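Local coordinates for protein putative NAD(P)H-flavin oxidoreductase (PDB 2HAY) that binds flavin mononucleotide and, as a member of the nitroreductase family, probably uses NADH or NADPH in redox reactions, at residues B[94-108]-B[118-130]. Residues are numbered along the deposited sequence; the frame is centred on the assembly and turned at random. Where two conformers were deposited one is given.
Sequences ARYDSPAIKNSLLRR and SRLKLYESFQKED. With SO4 (sulfate ion), chain G.
Tyr-96 lies flat against helix 118-130, its ring covered on one face by the extended side chain of Glu-124. CG of Glu-124 stands 3.7 Å from the ring centroid in a CH-pi contact, and the carboxylate beyond it stacks almost parallel to the ring, the two planes 6° apart. This pose follows from chi1 of 62°, which sets the Tyr-96 ring between its own backbone N and carbonyl carbon and brings it over Glu-124. The phenol OH receives a hydrogen bond from Lys-128 NZ at 3.1 Å, while the same ammonium forms a salt bridge with Glu-124 OE2, so one lysine ties together both members of the stack. At the ring edge, Gln-127 bonds to the backbone of the loop before helix 99-106: its NE2 gives a nearly straight bond of 2.8 Å to Ala-94 O, which lies in the plane of the Gln-127 amide, and its OE1 takes a weaker, bent one from Tyr-96 N.

Farther along, where the helices run at 134° to each other, the packing is mainly apolar: Ile-101 CG2 touches both Leu-120 CD2 and, at 3.7 Å, Tyr-123 CD1, and the methyls of Leu-105 both touch CE1 of Tyr-123. The far end is looser and polar. There Arg-108 and Arg-119 converge on a sulfate, probably from the crystallisation liquor; Arg-119 NH2 comes within 2.9 Å of its O1, whereas the bond from Arg-108 NH2 to O4 is long and weak. The anion would offset the closeness of the two guanidinium groups. With Arg-108 also near a bound FMN, the chemistry implies a charge-balanced, firmly packed end where the loop meets the helix and a cationic, anion-accepting patch at the other.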
loop_
_atom_site.group_PDB
_atom_site.type_symbol
_atom_site.label_atom_id
_atom_site.label_comp_id
_atom_site.label_asym_id
_atom_site.label_seq_id
_atom_site.Cartn_x
_atom_site.Cartn_y
_atom_site.Cartn_z
ATOM N N ALA B 94 16.318 -7.484 -2.959
ATOM C CA ALA B 94 15.623 -8.631 -2.372
ATOM C C ALA B 94 15.338 -9.677 -3.445
ATOM O O ALA B 94 14.186 -10.026 -3.683
ATOM C CB ALA B 94 14.330 -8.158 -1.617
ATOM N N ARG B 95 16.406 -10.185 -4.078
ATOM C CA ARG B 95 16.315 -11.190 -5.125
ATOM C C ARG B 95 16.043 -12.548 -4.470
ATOM O O ARG B 95 16.379 -12.752 -3.307
ATOM C CB ARG B 95 17.644 -11.233 -5.906
ATOM C CG ARG B 95 17.540 -11.789 -7.334
ATOM C CD ARG B 95 18.837 -11.528 -8.117
ATOM N NE ARG B 95 18.822 -12.162 -9.422
ATOM C CZ ARG B 95 19.253 -13.401 -9.678
ATOM N NH1 ARG B 95 19.753 -14.166 -8.702
ATOM N NH2 ARG B 95 19.170 -13.882 -10.914
ATOM N N TYR B 96 15.459 -13.481 -5.217
ATOM C CA TYR B 96 15.102 -14.795 -4.674
ATOM C C TYR B 96 16.254 -15.501 -3.935
ATOM O O TYR B 96 16.001 -16.243 -2.983
ATOM C CB TYR B 96 14.522 -15.720 -5.762
ATOM C CG TYR B 96 15.485 -16.030 -6.882
ATOM C CD1 TYR B 96 15.580 -15.194 -7.989
ATOM C CD2 TYR B 96 16.307 -17.157 -6.828
ATOM C CE1 TYR B 96 16.483 -15.458 -9.000
ATOM C CE2 TYR B 96 17.237 -17.432 -7.847
ATOM C CZ TYR B 96 17.300 -16.588 -8.928
ATOM O OH TYR B 96 18.189 -16.851 -9.942
ATOM N N ASP B 97 17.508 -15.255 -4.349
ATOM C CA ASP B 97 18.643 -15.938 -3.723
ATOM C C ASP B 97 19.400 -15.101 -2.690
ATOM O O ASP B 97 20.481 -15.490 -2.253
ATOM C CB ASP B 97 19.595 -16.488 -4.792
ATOM C CG ASP B 97 20.180 -15.399 -5.667
ATOM O OD1 ASP B 97 21.277 -15.605 -6.228
ATOM O OD2 ASP B 97 19.547 -14.325 -5.765
ATOM N N SER B 98 18.829 -13.955 -2.313
ATOM C CA SER B 98 19.428 -13.034 -1.337
ATOM C C SER B 98 19.320 -13.568 0.095
ATOM O O SER B 98 18.472 -14.422 0.379
ATOM C CB SER B 98 18.724 -11.686 -1.392
ATOM O OG SER B 98 17.407 -11.813 -0.877
ATOM N N PRO B 99 20.193 -13.080 0.992
ATOM C CA PRO B 99 20.124 -13.426 2.422
ATOM C C PRO B 99 18.791 -13.006 3.044
ATOM O O PRO B 99 18.222 -13.771 3.818
ATOM C CB PRO B 99 21.307 -12.657 3.038
ATOM C CG PRO B 99 22.257 -12.431 1.897
ATOM C CD PRO B 99 21.345 -12.203 0.700
ATOM N N ALA B 100 18.275 -11.824 2.688
ATOM C CA ALA B 100 16.939 -11.407 3.178
ATOM C C ALA B 100 15.815 -12.429 2.900
ATOM O O ALA B 100 15.039 -12.760 3.808
ATOM C CB ALA B 100 16.551 -10.003 2.667
ATOM N N ILE B 101 15.728 -12.927 1.663
ATOM C CA ILE B 101 14.675 -13.899 1.311
ATOM C C ILE B 101 14.864 -15.203 2.098
ATOM O O ILE B 101 13.901 -15.794 2.576
ATOM C CB ILE B 101 14.514 -14.152 -0.233
ATOM C CG1 ILE B 101 13.445 -13.233 -0.852
ATOM C CG2 ILE B 101 13.951 -15.522 -0.498
ATOM C CD1 ILE B 101 13.925 -11.900 -1.162
ATOM N N LYS B 102 16.115 -15.621 2.247
ATOM C CA LYS B 102 16.466 -16.818 3.027
ATOM C C LYS B 102 16.093 -16.668 4.510
ATOM O O LYS B 102 15.578 -17.589 5.132
ATOM C CB LYS B 102 17.960 -17.116 2.882
ATOM C CG LYS B 102 18.363 -18.481 3.406
ATOM C CD LYS B 102 19.857 -18.692 3.364
ATOM C CE LYS B 102 20.235 -19.926 4.203
ATOM N NZ LYS B 102 21.613 -20.401 3.862
ATOM N N ASN B 103 16.339 -15.491 5.065
ATOM C CA ASN B 103 16.031 -15.250 6.461
ATOM C C ASN B 103 14.535 -15.237 6.743
ATOM O O ASN B 103 14.107 -15.574 7.838
ATOM C CB ASN B 103 16.685 -13.958 6.931
ATOM C CG ASN B 103 18.195 -14.063 7.001
ATOM O OD1 ASN B 103 18.751 -15.141 7.220
ATOM N ND2 ASN B 103 18.869 -12.933 6.836
ATOM N N SER B 104 13.745 -14.876 5.735
ATOM C CA SER B 104 12.300 -14.761 5.885
ATOM C C SER B 104 11.668 -16.162 5.970
ATOM O O SER B 104 10.608 -16.346 6.565
ATOM C CB SER B 104 11.694 -13.910 4.753
ATOM O OG SER B 104 11.758 -14.560 3.491
ATOM N N LEU B 105 12.352 -17.136 5.383
ATOM C CA LEU B 105 11.962 -18.522 5.466
ATOM C C LEU B 105 12.425 -19.124 6.789
ATOM O O LEU B 105 11.649 -19.778 7.475
ATOM C CB LEU B 105 12.510 -19.297 4.254
ATOM C CG LEU B 105 11.872 -18.905 2.912
ATOM C CD1 LEU B 105 12.714 -19.370 1.734
ATOM C CD2 LEU B 105 10.452 -19.462 2.802
ATOM N N LEU B 106 13.683 -18.888 7.154
ATOM C CA LEU B 106 14.220 -19.343 8.433
ATOM C C LEU B 106 13.407 -18.855 9.633
ATOM O O LEU B 106 13.144 -19.633 10.542
ATOM C CB LEU B 106 15.683 -18.942 8.584
ATOM C CG LEU B 106 16.644 -19.477 7.507
ATOM C CD1 LEU B 106 18.004 -18.775 7.568
ATOM C CD2 LEU B 106 16.815 -21.007 7.591
ATOM N N ARG B 107 13.017 -17.579 9.611
ATOM C CA ARG B 107 12.156 -16.955 10.617
ATOM C C ARG B 107 10.915 -17.765 10.895
ATOM O O ARG B 107 10.418 -17.777 12.014
ATOM C CB ARG B 107 11.678 -15.563 10.150
ATOM C CG ARG B 107 12.594 -14.423 10.486
ATOM C CD ARG B 107 11.844 -13.090 10.660
ATOM N NE ARG B 107 11.210 -12.569 9.445
ATOM C CZ ARG B 107 11.859 -12.079 8.387
ATOM N NH1 ARG B 107 13.197 -12.084 8.346
ATOM N NH2 ARG B 107 11.171 -11.620 7.339
ATOM N N ARG B 108 10.400 -18.389 9.844
ATOM C CA ARG B 108 9.188 -19.191 9.884
ATOM C C ARG B 108 9.487 -20.684 10.091
ATOM O O ARG B 108 8.599 -21.524 9.979
ATOM C CB ARG B 108 8.399 -18.971 8.597
ATOM C CG ARG B 108 7.867 -17.545 8.442
ATOM C CD ARG B 108 7.451 -17.261 7.017
ATOM N NE ARG B 108 6.707 -18.384 6.463
ATOM C CZ ARG B 108 6.226 -18.448 5.221
ATOM N NH1 ARG B 108 5.556 -19.541 4.835
ATOM N NH2 ARG B 108 6.411 -17.431 4.372
ATOM N N SER B 118 12.816 -25.853 -1.997
ATOM C CA SER B 118 11.603 -25.883 -2.800
ATOM C C SER B 118 10.875 -24.529 -2.813
ATOM O O SER B 118 10.339 -24.134 -3.851
ATOM C CB SER B 118 10.654 -26.981 -2.335
ATOM O OG SER B 118 9.737 -26.480 -1.374
ATOM N N ARG B 119 10.824 -23.838 -1.667
ATOM C CA ARG B 119 10.252 -22.488 -1.657
ATOM C C ARG B 119 11.105 -21.532 -2.476
ATOM O O ARG B 119 10.574 -20.751 -3.259
ATOM C CB ARG B 119 9.981 -21.960 -0.243
ATOM C CG ARG B 119 8.502 -22.058 0.135
ATOM C CD ARG B 119 8.331 -22.438 1.602
ATOM N NE ARG B 119 6.942 -22.720 2.002
ATOM C CZ ARG B 119 6.009 -21.788 2.199
ATOM N NH1 ARG B 119 4.777 -22.136 2.580
ATOM N NH2 ARG B 119 6.298 -20.502 2.006
ATOM N N LEU B 120 12.425 -21.640 -2.337
ATOM C CA LEU B 120 13.341 -20.787 -3.103
ATOM C C LEU B 120 13.096 -20.913 -4.609
ATOM O O LEU B 120 13.179 -19.920 -5.350
ATOM C CB LEU B 120 14.803 -21.068 -2.757
ATOM C CG LEU B 120 15.244 -20.569 -1.374
ATOM C CD1 LEU B 120 16.703 -20.956 -1.113
ATOM C CD2 LEU B 120 15.057 -19.083 -1.261
ATOM N N LYS B 121 12.752 -22.126 -5.031
ATOM C CA LYS B 121 12.444 -22.421 -6.422
ATOM C C LYS B 121 11.160 -21.738 -6.893
ATOM O O LYS B 121 11.096 -21.266 -8.021
ATOM C CB LYS B 121 12.336 -23.930 -6.620
ATOM C CG LYS B 121 12.655 -24.390 -8.005
ATOM C CD LYS B 121 13.300 -25.786 -7.953
ATOM C CE LYS B 121 14.269 -26.002 -9.115
ATOM N NZ LYS B 121 15.634 -26.430 -8.631
ATOM N N LEU B 122 10.143 -21.704 -6.036
ATOM C CA LEU B 122 8.939 -20.923 -6.310
ATOM C C LEU B 122 9.223 -19.421 -6.343
ATOM O O LEU B 122 8.697 -18.681 -7.190
ATOM C CB LEU B 122 7.870 -21.171 -5.244
ATOM C CG LEU B 122 6.505 -21.567 -5.818
ATOM C CD1 LEU B 122 5.495 -21.625 -4.680
ATOM C CD2 LEU B 122 6.047 -20.629 -6.979
ATOM N N TYR B 123 10.023 -18.961 -5.394
ATOM C CA TYR B 123 10.325 -17.522 -5.330
ATOM C C TYR B 123 11.121 -17.130 -6.559
ATOM O O TYR B 123 10.967 -16.035 -7.060
ATOM C CB TYR B 123 11.057 -17.131 -4.043
ATOM C CG TYR B 123 10.268 -17.340 -2.760
ATOM C CD1 TYR B 123 10.918 -17.402 -1.535
ATOM C CD2 TYR B 123 8.881 -17.502 -2.776
ATOM C CE1 TYR B 123 10.215 -17.596 -0.360
ATOM C CE2 TYR B 123 8.158 -17.691 -1.601
ATOM C CZ TYR B 123 8.841 -17.732 -0.393
ATOM O OH TYR B 123 8.153 -17.937 0.785
ATOM N N GLU B 124 11.931 -18.056 -7.056
ATOM C CA GLU B 124 12.693 -17.843 -8.284
ATOM C C GLU B 124 11.783 -17.633 -9.502
ATOM O O GLU B 124 11.918 -16.646 -10.212
ATOM C CB GLU B 124 13.690 -18.988 -8.551
ATOM C CG GLU B 124 14.489 -18.771 -9.851
ATOM C CD GLU B 124 15.599 -19.778 -10.074
ATOM O OE1 GLU B 124 15.814 -20.637 -9.187
ATOM O OE2 GLU B 124 16.263 -19.719 -11.146
ATOM N N SER B 125 10.866 -18.570 -9.752
ATOM C CA SER B 125 9.963 -18.416 -10.895
ATOM C C SER B 125 9.046 -17.229 -10.698
ATOM O O SER B 125 8.693 -16.565 -11.668
ATOM C CB SER B 125 9.159 -19.688 -11.199
ATOM O OG SER B 125 8.366 -20.063 -10.091
ATOM N N PHE B 126 8.678 -16.964 -9.447
ATOM C CA PHE B 126 7.878 -15.792 -9.103
ATOM C C PHE B 126 8.571 -14.493 -9.547
ATOM O O PHE B 126 7.941 -13.637 -10.165
ATOM C CB PHE B 126 7.576 -15.756 -7.603
ATOM C CG PHE B 126 6.905 -14.482 -7.135
ATOM C CD1 PHE B 126 7.559 -13.608 -6.257
ATOM C CD2 PHE B 126 5.601 -14.161 -7.560
ATOM C CE1 PHE B 126 6.917 -12.424 -5.808
ATOM C CE2 PHE B 126 4.956 -12.996 -7.135
ATOM C CZ PHE B 126 5.597 -12.125 -6.262
ATOM N N GLN B 127 9.860 -14.347 -9.250
ATOM C CA GLN B 127 10.593 -13.132 -9.649
ATOM C C GLN B 127 10.998 -13.093 -11.122
ATOM O O GLN B 127 11.072 -12.027 -11.712
ATOM C CB GLN B 127 11.823 -12.924 -8.765
ATOM C CG GLN B 127 11.481 -12.607 -7.289
ATOM C CD GLN B 127 12.672 -12.057 -6.525
ATOM O OE1 GLN B 127 13.814 -12.201 -6.958
ATOM N NE2 GLN B 127 12.413 -11.419 -5.393
ATOM N N LYS B 128 11.268 -14.249 -11.716
ATOM C CA LYS B 128 11.717 -14.305 -13.101
ATOM C C LYS B 128 10.548 -14.289 -14.089
ATOM O O LYS B 128 10.623 -13.626 -15.122
ATOM C CB LYS B 128 12.576 -15.548 -13.359
ATOM C CG LYS B 128 13.923 -15.542 -12.685
ATOM C CD LYS B 128 14.823 -16.667 -13.190
ATOM C CE LYS B 128 16.264 -16.378 -12.750
ATOM N NZ LYS B 128 17.093 -17.606 -12.708
ATOM N N GLU B 129 9.462 -14.979 -13.740
ATOM C CA GLU B 129 8.370 -15.219 -14.684
ATOM C C GLU B 129 7.052 -14.504 -14.344
ATOM O O GLU B 129 6.483 -13.840 -15.206
ATOM C CB GLU B 129 8.185 -16.727 -14.899
ATOM C CG GLU B 129 9.427 -17.378 -15.551
ATOM C CD GLU B 129 9.812 -18.706 -14.924
ATOM O OE1 GLU B 129 8.933 -19.602 -14.870
ATOM O OE2 GLU B 129 10.996 -18.846 -14.494
ATOM N N ASP B 130 6.594 -14.612 -13.096
ATOM C CA ASP B 130 5.336 -13.966 -12.643
ATOM C C ASP B 130 5.416 -12.450 -12.629
ATOM O O ASP B 130 4.537 -11.790 -13.155
ATOM C CB ASP B 130 4.891 -14.482 -11.272
ATOM C CG ASP B 130 4.658 -15.967 -11.273
ATOM O OD1 ASP B 130 4.452 -16.511 -12.354
ATOM O OD2 ASP B 130 4.693 -16.605 -10.207
HETATM S S SO4 G . 3.881 -18.039 0.435
HETATM O O1 SO4 G . 5.009 -18.904 -0.042
HETATM O O2 SO4 G . 3.674 -16.998 -0.664
HETATM O O3 SO4 G . 2.585 -18.947 0.646
HETATM O O4 SO4 G . 4.256 -17.303 1.807
HETATM O O HOH W 1 19.884 -16.372 -12.657
HETATM O O HOH W 2 9.419 -16.053 3.001
#